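Long-range contacts in phosphatidylserine synthase (Haemophilus influenzae, PDB 3HSI), which is a two-domain enzyme of the phospholipase D superfamily, carrying two copies of the HKD sequence motif in a single chain: residues I53-L58 with V85-D90; L141-F146 with L389-G394; R354-G359 with R416-V421; C277-N282 with T362-G367. All coordinates share one frame; numbering follows the deposited sequence.

Overall arrangement
From the N terminus, contact 1 closes first, tying 53-58 to 85-90 within a beta-alpha-beta unit, and nothing else is nested in it. Contact 2 then spans more than half of the chain, joining 141-146, in the first HKD motif, to 389-394, in the second PLD-like domain. Contact 4 (277-282 with 362-367) is nested inside that loop and includes the histidine and lysine of the second HKD motif. Contact 3 (354-359 with 416-421) crosses both, closing last at the edge of the mixed sheet of the PLD-like half. Contacts 1 and 2 touch, as do 3 and 4. Between these two clusters, contacts 2 and 4 have centres about 15 Å apart and nearest atoms about 5 Å apart.

Contact 1: residues I53-L58 with V85-D90; sequences IYVTAL and VKVLID
Tyr-54 places CG anti to its carbonyl carbon (chi1 -75°) and Lys-86 does the same (chi1 -56°), which lays the two side chains alongside each other on one face of a parallel beta pair. The strands, 52-56 and 84-90, belong to a beta-alpha-beta unit whose connection is helix 64-79. Lys-86 CB and CG lie over one face of the tyrosine ring, CB toward the rim and 4.0 Å from Tyr-54 CE1, a CH-pi contact. Bends at chi2 and chi4 then bring the amine round to the phenol, where Lys-86 NZ gives Tyr-54 OH a weak hydrogen bond of 3.4 Å. Asp-84 grips both ends more firmly, by a salt bridge to the lysine and a hydrogen bond to the tyrosine.

The backbones pair in regular parallel fashion: Lys-86 N reaches Ile-53 O at 2.9 Å and Leu-88 N reaches Val-55 O at 2.7 Å. On the face away from Tyr-54, Val-55 CG1 meets Val-87 CG1 at 4.0 Å, beside Phe-146 and Phe-127. On the tyrosine face, Leu-195 of helix 181-195 covers Thr-56 and Leu-88.

Beyond Ala-57 the pattern slips by a residue. Asp-90 N bonds to Leu-58 O at 3.1 Å, coming in 36° above the carbonyl plane, and water 1 donates both to Leu-58 O (2.8 Å) and to Asp-90 O (2.9 Å).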
# COMPACT_ATOMS: atom_id res chain seq x y z
N ILE C 53 -26.15 -19.90 -11.36
CA ILE C 53 -24.99 -19.47 -12.09
C ILE C 53 -24.31 -18.38 -11.28
O ILE C 53 -24.86 -17.28 -11.15
CB ILE C 53 -25.32 -18.94 -13.51
CG1 ILE C 53 -25.87 -20.08 -14.41
CG2 ILE C 53 -24.07 -18.29 -14.15
CD1 ILE C 53 -26.51 -19.61 -15.73
N TYR C 54 -23.16 -18.72 -10.72
CA TYR C 54 -22.30 -17.78 -10.00
C TYR C 54 -21.01 -17.60 -10.77
O TYR C 54 -20.41 -18.58 -11.26
CB TYR C 54 -21.98 -18.27 -8.58
CG TYR C 54 -23.14 -18.13 -7.58
CD1 TYR C 54 -23.04 -17.27 -6.46
CD2 TYR C 54 -24.33 -18.84 -7.75
CE1 TYR C 54 -24.09 -17.13 -5.55
CE2 TYR C 54 -25.40 -18.71 -6.84
CZ TYR C 54 -25.27 -17.85 -5.75
OH TYR C 54 -26.30 -17.73 -4.85
N VAL C 55 -20.58 -16.35 -10.86
CA VAL C 55 -19.38 -15.94 -11.56
C VAL C 55 -18.71 -14.88 -10.69
O VAL C 55 -19.39 -13.96 -10.24
CB VAL C 55 -19.75 -15.31 -12.93
CG1 VAL C 55 -18.56 -14.58 -13.53
CG2 VAL C 55 -20.27 -16.37 -13.91
N THR C 56 -17.42 -15.07 -10.39
CA THR C 56 -16.55 -14.02 -9.84
C THR C 56 -15.48 -13.87 -10.90
O THR C 56 -14.89 -14.85 -11.30
CB THR C 56 -15.83 -14.39 -8.47
OG1 THR C 56 -15.12 -15.64 -8.62
CG2 THR C 56 -16.79 -14.51 -7.34
N ALA C 57 -15.28 -12.66 -11.41
CA ALA C 57 -14.24 -12.39 -12.39
C ALA C 57 -13.72 -10.99 -12.09
O ALA C 57 -14.37 -10.24 -11.34
CB ALA C 57 -14.79 -12.51 -13.81
N LEU C 58 -12.55 -10.65 -12.60
CA LEU C 58 -12.04 -9.29 -12.47
C LEU C 58 -12.99 -8.33 -13.22
O LEU C 58 -13.44 -7.32 -12.68
CB LEU C 58 -10.63 -9.17 -13.02
CG LEU C 58 -10.01 -7.75 -12.96
CD1 LEU C 58 -10.00 -7.16 -11.53
CD2 LEU C 58 -8.58 -7.72 -13.58
N VAL C 85 -28.97 -16.30 -10.43
CA VAL C 85 -27.78 -15.81 -11.17
C VAL C 85 -27.11 -14.65 -10.41
O VAL C 85 -27.75 -13.64 -10.16
CB VAL C 85 -28.10 -15.31 -12.63
CG1 VAL C 85 -26.80 -14.94 -13.38
CG2 VAL C 85 -28.82 -16.34 -13.40
N LYS C 86 -25.82 -14.80 -10.09
CA LYS C 86 -25.06 -13.73 -9.43
C LYS C 86 -23.72 -13.60 -10.11
O LYS C 86 -23.03 -14.59 -10.28
CB LYS C 86 -24.87 -14.00 -7.92
CG LYS C 86 -26.20 -14.20 -7.21
CD LYS C 86 -26.35 -13.37 -5.96
CE LYS C 86 -27.78 -13.44 -5.42
NZ LYS C 86 -28.10 -14.83 -4.94
N VAL C 87 -23.40 -12.40 -10.56
CA VAL C 87 -22.12 -12.13 -11.21
C VAL C 87 -21.42 -11.08 -10.37
O VAL C 87 -21.91 -9.94 -10.22
CB VAL C 87 -22.29 -11.66 -12.71
CG1 VAL C 87 -20.95 -11.37 -13.36
CG2 VAL C 87 -23.08 -12.75 -13.53
N LEU C 88 -20.27 -11.46 -9.80
CA LEU C 88 -19.48 -10.49 -8.99
C LEU C 88 -18.23 -10.06 -9.77
O LEU C 88 -17.46 -10.90 -10.21
CB LEU C 88 -19.10 -11.08 -7.62
CG LEU C 88 -20.17 -11.21 -6.52
CD1 LEU C 88 -21.32 -12.14 -6.95
CD2 LEU C 88 -19.57 -11.69 -5.18
N ILE C 89 -18.08 -8.76 -9.98
CA ILE C 89 -16.88 -8.24 -10.65
C ILE C 89 -16.32 -7.13 -9.79
O ILE C 89 -16.99 -6.64 -8.88
CB ILE C 89 -17.13 -7.74 -12.14
CG1 ILE C 89 -18.27 -6.69 -12.25
CG2 ILE C 89 -17.29 -8.92 -13.09
CD1 ILE C 89 -19.71 -7.23 -12.45
N ASP C 90 -15.10 -6.72 -10.08
CA ASP C 90 -14.48 -5.68 -9.30
C ASP C 90 -15.30 -4.39 -9.48
O ASP C 90 -15.67 -4.03 -10.60
CB ASP C 90 -13.02 -5.50 -9.72
CG ASP C 90 -12.32 -4.50 -8.85
OD1 ASP C 90 -11.82 -4.93 -7.78
OD2 ASP C 90 -12.31 -3.28 -9.20
O HOH W 1 -15.00 -5.04 -13.22

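Contact 2: residues L141-F146 with L389-G394; sequences LHVKGF and LDAENG
Lys-144 and Asn-393 hold each other by two hydrogen bonds between the lysine backbone and the asparagine amide. His-142 and Lys-144 are the histidine and lysine of the first HxKxxxxD (HKD) motif of the phospholipase D fold, and here they meet the start of strand 391-398 from the other half of the chain. Lys-144 N points almost straight at Asn-393 OD1 (2.9 Å, 174° at the hydrogen) but stands above the plane of that carbonyl. Asn-393 ND2 returns a bond to Lys-144 O at 3.0 Å, landing on a lone pair. Upstream, His-142 N donates to Ala-391 O at 2.8 Å, a more bent bond.

The histidine ring meets two carboxylates. Asp-390 OD2 sits at its edge, in the ring plane, 3.1 Å from His-142 CD2. Glu-392 runs alongside, its carboxylate only 15° from parallel to the ring, with Glu-392 OE1 3.3 Å from His-142 CB. The bend at chi2 of Glu-392 (-87°) folds its end back toward the histidine.

A second shell fixes these partners. Arg-385 forms a salt bridge with Asp-390, while Tyr-154 and Tyr-232 bind the two ends of the Asn-393 amide, pinning its rotation. Val-143 packs against Phe-250 and Leu-195, its CG2 near Ala-391 CB. Val-143 CG1 touches Asn-393 ND2 at 3.6 Å.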
# COMPACT_ATOMS: atom_id res chain seq x y z
N LEU C 141 -10.66 -7.43 -6.98
CA LEU C 141 -11.20 -8.74 -6.89
C LEU C 141 -10.50 -9.66 -7.88
O LEU C 141 -10.70 -9.57 -9.10
CB LEU C 141 -12.71 -8.68 -7.14
CG LEU C 141 -13.45 -10.04 -7.12
CD1 LEU C 141 -13.47 -10.62 -5.70
CD2 LEU C 141 -14.88 -9.87 -7.66
N HIS C 142 -9.65 -10.54 -7.38
CA HIS C 142 -8.99 -11.53 -8.23
C HIS C 142 -9.44 -12.96 -7.89
O HIS C 142 -8.81 -13.91 -8.34
CB HIS C 142 -7.48 -11.45 -8.07
CG HIS C 142 -6.81 -10.46 -8.97
ND1 HIS C 142 -7.06 -10.38 -10.32
CD2 HIS C 142 -5.80 -9.58 -8.73
CE1 HIS C 142 -6.29 -9.46 -10.87
NE2 HIS C 142 -5.50 -8.96 -9.92
N VAL C 143 -10.49 -13.10 -7.09
CA VAL C 143 -11.11 -14.39 -6.85
C VAL C 143 -11.68 -14.92 -8.19
O VAL C 143 -12.32 -14.15 -8.93
CB VAL C 143 -12.26 -14.25 -5.81
CG1 VAL C 143 -13.20 -15.49 -5.78
CG2 VAL C 143 -11.67 -13.93 -4.43
N LYS C 144 -11.44 -16.20 -8.49
CA LYS C 144 -11.91 -16.83 -9.73
C LYS C 144 -12.91 -17.92 -9.48
O LYS C 144 -13.06 -18.41 -8.36
CB LYS C 144 -10.74 -17.44 -10.52
CG LYS C 144 -9.53 -16.55 -10.66
CD LYS C 144 -9.83 -15.30 -11.52
CE LYS C 144 -8.68 -14.29 -11.45
NZ LYS C 144 -8.98 -13.09 -12.30
N GLY C 145 -13.62 -18.33 -10.53
CA GLY C 145 -14.54 -19.45 -10.41
C GLY C 145 -15.88 -19.08 -11.00
O GLY C 145 -16.37 -17.98 -10.77
N PHE C 146 -16.43 -20.00 -11.79
CA PHE C 146 -17.77 -19.94 -12.29
C PHE C 146 -18.43 -21.22 -11.80
O PHE C 146 -17.87 -22.30 -11.94
CB PHE C 146 -17.82 -19.98 -13.82
CG PHE C 146 -17.02 -18.91 -14.50
CD1 PHE C 146 -16.57 -17.78 -13.83
CD2 PHE C 146 -16.75 -19.03 -15.86
CE1 PHE C 146 -15.84 -16.79 -14.48
CE2 PHE C 146 -16.04 -18.04 -16.53
CZ PHE C 146 -15.59 -16.90 -15.83
N LEU C 389 -2.12 -6.74 -1.61
CA LEU C 389 -3.25 -5.87 -1.95
C LEU C 389 -4.51 -6.62 -2.41
O LEU C 389 -5.61 -6.28 -1.99
CB LEU C 389 -2.83 -4.83 -2.99
CG LEU C 389 -1.57 -4.02 -2.65
CD1 LEU C 389 -1.12 -3.17 -3.83
CD2 LEU C 389 -1.81 -3.16 -1.41
N ASP C 390 -4.36 -7.65 -3.25
CA ASP C 390 -5.55 -8.20 -3.96
C ASP C 390 -6.23 -9.39 -3.28
O ASP C 390 -5.61 -10.08 -2.46
CB ASP C 390 -5.22 -8.56 -5.41
CG ASP C 390 -4.67 -7.37 -6.22
OD1 ASP C 390 -4.98 -6.20 -5.93
OD2 ASP C 390 -3.93 -7.60 -7.20
N ALA C 391 -7.50 -9.61 -3.60
CA ALA C 391 -8.20 -10.76 -3.03
C ALA C 391 -8.07 -11.91 -4.01
O ALA C 391 -8.38 -11.78 -5.19
CB ALA C 391 -9.65 -10.42 -2.70
N GLU C 392 -7.56 -13.04 -3.51
CA GLU C 392 -7.19 -14.17 -4.35
C GLU C 392 -7.81 -15.46 -3.88
O GLU C 392 -8.18 -15.60 -2.69
CB GLU C 392 -5.66 -14.35 -4.36
CG GLU C 392 -4.84 -13.08 -4.62
CD GLU C 392 -4.64 -12.82 -6.11
OE1 GLU C 392 -5.17 -13.59 -6.94
OE2 GLU C 392 -3.93 -11.86 -6.45
N ASN C 393 -7.91 -16.43 -4.79
CA ASN C 393 -8.24 -17.78 -4.35
C ASN C 393 -7.47 -18.88 -5.11
O ASN C 393 -6.67 -18.58 -6.00
CB ASN C 393 -9.74 -18.01 -4.31
CG ASN C 393 -10.37 -18.15 -5.70
OD1 ASN C 393 -9.76 -17.78 -6.71
ND2 ASN C 393 -11.60 -18.67 -5.74
N GLY C 394 -7.69 -20.13 -4.73
CA GLY C 394 -7.03 -21.24 -5.36
C GLY C 394 -7.71 -22.57 -5.12
O GLY C 394 -8.40 -22.76 -4.09
O HOH W 2 -7.17 -15.55 -7.68

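Contact 3: residues R354-G359 with R416-V421; sequences RLWRDG and RQHTKV
This is an antiparallel pair at the margin of the second half's mixed sheet, where strand 419-421 lines up beside strand 351-356. Leu-355 and Lys-420 form the hydrogen-bonded pair, with Leu-355 N to Lys-420 O at 2.9 Å and the return bond at 3.0 Å from Lys-420 N to Leu-355 O. Farther along, Arg-357 N donates to His-418 O.

Arg-354 runs extended over the strand. Its guanidinium is sandwiched, with Val-421 CG2 over one face and Arg-416 CD over the other, 3.4 Å from Arg-354 CZ. In its plane, NH1 of Arg-354 donates to Thr-419 OG1 at 2.8 Å. The two arginines come close, but Glu-302 makes salt bridges to both and probably offsets their like charges.

At the other end, His-418 CB lies over the Trp-356 five-membered ring, 3.5 Å from Trp-356 NE1. Chi1 of -64°, with CG anti to the carbonyl carbon, turns the imidazole flat onto the Asp-358 carboxylate, whose OD2 is hydrogen-bonded to Tyr-170 OH. Water 3 accepts from Trp-356 NE1 and His-418 N. Strand 419-421 is thus a short antiparallel addition to strand 351-356, itself parallel to 300-306, in the mixed sheet of the PLD-like half.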
# COMPACT_ATOMS: atom_id res chain seq x y z
N ARG C 354 11.37 -20.63 -20.02
CA ARG C 354 10.72 -20.71 -21.31
C ARG C 354 9.99 -19.43 -21.61
O ARG C 354 9.32 -18.89 -20.73
CB ARG C 354 9.69 -21.82 -21.33
CG ARG C 354 10.25 -23.13 -21.69
CD ARG C 354 9.21 -24.13 -21.33
NE ARG C 354 9.72 -25.47 -21.45
CZ ARG C 354 9.83 -26.15 -22.58
NH1 ARG C 354 9.48 -25.61 -23.75
NH2 ARG C 354 10.29 -27.38 -22.53
N LEU C 355 10.12 -18.96 -22.84
CA LEU C 355 9.42 -17.76 -23.26
C LEU C 355 8.32 -18.11 -24.26
O LEU C 355 8.60 -18.74 -25.30
CB LEU C 355 10.38 -16.77 -23.89
CG LEU C 355 11.43 -16.09 -23.00
CD1 LEU C 355 12.25 -15.17 -23.88
CD2 LEU C 355 10.79 -15.29 -21.89
N TRP C 356 7.09 -17.69 -23.94
CA TRP C 356 5.94 -17.95 -24.79
C TRP C 356 5.74 -16.81 -25.76
O TRP C 356 5.84 -15.63 -25.37
CB TRP C 356 4.67 -18.14 -23.94
CG TRP C 356 3.42 -18.62 -24.68
CD1 TRP C 356 2.98 -19.92 -24.80
CD2 TRP C 356 2.44 -17.79 -25.36
NE1 TRP C 356 1.78 -19.95 -25.51
CE2 TRP C 356 1.45 -18.67 -25.88
CE3 TRP C 356 2.34 -16.41 -25.63
CZ2 TRP C 356 0.34 -18.21 -26.62
CZ3 TRP C 356 1.26 -15.94 -26.36
CH2 TRP C 356 0.24 -16.86 -26.85
N ARG C 357 5.45 -17.15 -27.00
CA ARG C 357 5.19 -16.17 -28.03
C ARG C 357 4.41 -16.81 -29.19
O ARG C 357 4.76 -17.87 -29.63
CB ARG C 357 6.51 -15.63 -28.55
CG ARG C 357 6.32 -14.47 -29.52
CD ARG C 357 7.63 -13.92 -30.00
NE ARG C 357 7.32 -12.78 -30.84
CZ ARG C 357 8.17 -11.85 -31.27
NH1 ARG C 357 9.46 -11.90 -30.96
NH2 ARG C 357 7.69 -10.87 -32.04
N ASP C 358 3.36 -16.14 -29.65
CA ASP C 358 2.55 -16.60 -30.78
C ASP C 358 1.99 -15.38 -31.52
O ASP C 358 0.88 -14.92 -31.25
CB ASP C 358 1.41 -17.49 -30.26
CG ASP C 358 0.44 -17.92 -31.37
OD1 ASP C 358 0.86 -17.98 -32.54
OD2 ASP C 358 -0.75 -18.17 -31.06
N GLY C 359 2.77 -14.83 -32.44
CA GLY C 359 2.33 -13.64 -33.20
C GLY C 359 2.11 -12.48 -32.24
O GLY C 359 2.97 -12.17 -31.40
N ARG C 416 3.58 -25.57 -23.53
CA ARG C 416 4.95 -25.39 -24.02
C ARG C 416 5.06 -25.21 -25.54
O ARG C 416 6.15 -24.87 -26.03
CB ARG C 416 5.79 -26.59 -23.60
CG ARG C 416 6.08 -26.61 -22.10
CD ARG C 416 6.95 -27.80 -21.75
NE ARG C 416 7.15 -27.93 -20.31
CZ ARG C 416 6.79 -29.00 -19.59
NH1 ARG C 416 6.18 -30.04 -20.16
NH2 ARG C 416 7.01 -29.00 -18.27
N GLN C 417 3.95 -25.46 -26.26
CA GLN C 417 3.98 -25.47 -27.74
C GLN C 417 4.54 -24.19 -28.33
O GLN C 417 5.35 -24.25 -29.25
CB GLN C 417 2.62 -25.76 -28.39
CG GLN C 417 2.12 -27.20 -28.24
CD GLN C 417 3.03 -28.20 -28.95
OE1 GLN C 417 3.72 -27.87 -29.92
NE2 GLN C 417 3.07 -29.42 -28.43
N HIS C 418 4.07 -23.04 -27.86
CA HIS C 418 4.52 -21.75 -28.39
C HIS C 418 5.65 -21.15 -27.59
O HIS C 418 5.82 -19.93 -27.61
CB HIS C 418 3.36 -20.77 -28.50
CG HIS C 418 2.31 -21.20 -29.47
ND1 HIS C 418 2.55 -21.33 -30.81
CD2 HIS C 418 1.00 -21.51 -29.30
CE1 HIS C 418 1.45 -21.71 -31.44
NE2 HIS C 418 0.48 -21.81 -30.54
N THR C 419 6.44 -21.99 -26.90
CA THR C 419 7.58 -21.53 -26.09
C THR C 419 8.92 -21.90 -26.67
O THR C 419 9.04 -22.85 -27.43
CB THR C 419 7.61 -22.13 -24.66
OG1 THR C 419 7.85 -23.55 -24.76
CG2 THR C 419 6.31 -21.84 -23.89
N LYS C 420 9.96 -21.17 -26.28
CA LYS C 420 11.31 -21.59 -26.56
C LYS C 420 12.09 -21.56 -25.26
O LYS C 420 11.87 -20.68 -24.41
CB LYS C 420 11.97 -20.65 -27.57
CG LYS C 420 11.17 -20.47 -28.85
CD LYS C 420 11.94 -19.60 -29.84
CE LYS C 420 11.03 -19.15 -30.96
NZ LYS C 420 11.80 -19.06 -32.21
N VAL C 421 13.00 -22.50 -25.12
CA VAL C 421 13.84 -22.59 -23.97
C VAL C 421 14.95 -21.55 -24.16
O VAL C 421 15.66 -21.55 -25.17
CB VAL C 421 14.41 -24.04 -23.80
CG1 VAL C 421 15.55 -24.11 -22.75
CG2 VAL C 421 13.30 -25.00 -23.41
O HOH W 3 1.68 -22.64 -26.11

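Contact 4: residues C277-N282 with T362-G367; sequences CTPYFN and TYHLKG
Here the loop leaving strand 273-277 packs against the second HKD motif, in the buried middle of the chain. His-364 and Lys-366 are the histidine and lysine of that HxKxxxxD sequence, the counterparts of those in 141-146. A single antiparallel hydrogen-bonded pair fastens the end where Cys-277 meets Gly-367: Cys-277 N donates to Gly-367 O at 2.9 Å, and Gly-367 N to Cys-277 O at 3.1 Å. The pairing goes no further, as fits a proline at 279. Its nitrogen has no hydrogen to offer and merely abuts Leu-365 O, 3.2 Å from Pro-279 N.

The proline ring instead lies against both motif side chains. CD touches the lysine chain, 4.1 Å from Lys-366 CG, and Pro-279 CG comes obliquely to the imidazole, 4.0 Å from His-364 CD2. Pro-279 CB also lies over the centre of the Tyr-280 ring.

Tyr-363 extends the contact along the backbone of the loop. With CG anti to N (chi1 179°), its ring presents an edge: Tyr-363 CE2 is 3.2 Å from Thr-278 O, which lies in the ring plane, and the same edge meets Pro-279 CA. Its hydroxyl ends beside the sulfur of Cys-277.

Outside partners set the motif side chains, Asp-173 by a hydrogen bond to His-364 ND1, and Asn-381 with Gly-379 by bonds to Lys-366 NZ. Cys-277 and Tyr-363 pack on Ile-304 of strand 300-306, Leu-365 rests on Tyr-172 and Arg-174 of strand 171-179, and the loop runs on past helix 327-341, where Tyr-280 meets the ring of Tyr-331.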
# COMPACT_ATOMS: atom_id res chain seq x y z
N CYS C 277 4.04 -21.05 -13.78
CA CYS C 277 3.57 -20.16 -14.85
C CYS C 277 3.23 -18.85 -14.21
O CYS C 277 2.56 -18.81 -13.17
CB CYS C 277 2.33 -20.73 -15.51
SG CYS C 277 2.73 -21.90 -16.82
N THR C 278 3.68 -17.76 -14.81
CA THR C 278 3.29 -16.44 -14.35
C THR C 278 3.24 -15.58 -15.62
O THR C 278 4.07 -15.78 -16.54
CB THR C 278 4.32 -15.88 -13.27
OG1 THR C 278 3.90 -14.60 -12.82
CG2 THR C 278 5.70 -15.73 -13.83
N PRO C 279 2.29 -14.61 -15.68
CA PRO C 279 2.23 -13.70 -16.84
C PRO C 279 3.47 -12.83 -16.99
O PRO C 279 4.08 -12.81 -18.08
CB PRO C 279 1.02 -12.83 -16.53
CG PRO C 279 0.28 -13.56 -15.43
CD PRO C 279 1.28 -14.28 -14.66
N TYR C 280 3.86 -12.15 -15.92
CA TYR C 280 5.03 -11.25 -15.89
C TYR C 280 6.05 -11.85 -14.95
O TYR C 280 5.67 -12.37 -13.91
CB TYR C 280 4.65 -9.83 -15.35
CG TYR C 280 3.22 -9.44 -15.69
CD1 TYR C 280 2.87 -9.06 -16.99
CD2 TYR C 280 2.20 -9.52 -14.73
CE1 TYR C 280 1.56 -8.74 -17.34
CE2 TYR C 280 0.87 -9.20 -15.06
CZ TYR C 280 0.56 -8.80 -16.38
OH TYR C 280 -0.74 -8.48 -16.74
N PHE C 281 7.32 -11.74 -15.28
CA PHE C 281 8.35 -12.08 -14.33
C PHE C 281 8.47 -11.02 -13.23
O PHE C 281 9.24 -10.07 -13.36
CB PHE C 281 9.70 -12.25 -15.02
CG PHE C 281 10.74 -12.82 -14.14
CD1 PHE C 281 10.77 -14.19 -13.88
CD2 PHE C 281 11.66 -11.99 -13.53
CE1 PHE C 281 11.72 -14.73 -13.07
CE2 PHE C 281 12.63 -12.52 -12.69
CZ PHE C 281 12.66 -13.89 -12.46
N ASN C 282 7.73 -11.21 -12.14
CA ASN C 282 7.74 -10.20 -11.05
C ASN C 282 7.38 -10.84 -9.71
O ASN C 282 6.38 -10.47 -9.13
CB ASN C 282 6.78 -9.02 -11.36
CG ASN C 282 6.88 -7.87 -10.35
OD1 ASN C 282 7.97 -7.55 -9.87
ND2 ASN C 282 5.74 -7.26 -10.01
N THR C 362 -1.48 -12.68 -26.59
CA THR C 362 -0.85 -12.37 -25.31
C THR C 362 -0.94 -13.55 -24.34
O THR C 362 -1.73 -14.53 -24.53
CB THR C 362 -1.42 -11.11 -24.68
OG1 THR C 362 -2.82 -11.29 -24.52
CG2 THR C 362 -1.14 -9.82 -25.55
N TYR C 363 -0.12 -13.45 -23.30
CA TYR C 363 0.05 -14.54 -22.37
C TYR C 363 -0.40 -14.15 -20.97
O TYR C 363 0.12 -13.24 -20.40
CB TYR C 363 1.52 -14.93 -22.36
CG TYR C 363 1.92 -16.04 -21.42
CD1 TYR C 363 1.90 -17.35 -21.84
CD2 TYR C 363 2.41 -15.75 -20.13
CE1 TYR C 363 2.33 -18.37 -21.03
CE2 TYR C 363 2.83 -16.78 -19.28
CZ TYR C 363 2.79 -18.10 -19.75
OH TYR C 363 3.18 -19.17 -18.97
N HIS C 364 -1.33 -14.91 -20.42
CA HIS C 364 -1.79 -14.64 -19.07
C HIS C 364 -1.92 -15.92 -18.21
O HIS C 364 -2.88 -16.04 -17.46
CB HIS C 364 -3.14 -13.95 -19.16
CG HIS C 364 -3.58 -13.30 -17.89
ND1 HIS C 364 -4.72 -13.71 -17.20
CD2 HIS C 364 -3.05 -12.27 -17.19
CE1 HIS C 364 -4.86 -12.95 -16.13
NE2 HIS C 364 -3.86 -12.07 -16.10
N LEU C 365 -1.00 -16.87 -18.33
CA LEU C 365 -1.09 -18.11 -17.55
C LEU C 365 -0.45 -17.96 -16.18
O LEU C 365 0.60 -17.33 -16.02
CB LEU C 365 -0.41 -19.29 -18.25
CG LEU C 365 -0.77 -19.71 -19.65
CD1 LEU C 365 0.27 -20.74 -20.09
CD2 LEU C 365 -2.08 -20.34 -19.70
N LYS C 366 -1.12 -18.57 -15.20
CA LYS C 366 -0.64 -18.67 -13.81
C LYS C 366 -0.78 -20.15 -13.43
O LYS C 366 -1.73 -20.81 -13.86
CB LYS C 366 -1.54 -17.86 -12.86
CG LYS C 366 -1.92 -16.43 -13.29
CD LYS C 366 -3.28 -16.41 -13.93
CE LYS C 366 -3.68 -15.00 -14.32
NZ LYS C 366 -3.86 -13.99 -13.17
N GLY C 367 0.17 -20.65 -12.66
CA GLY C 367 0.12 -22.02 -12.14
C GLY C 367 1.36 -22.38 -11.36
O GLY C 367 2.43 -21.75 -11.49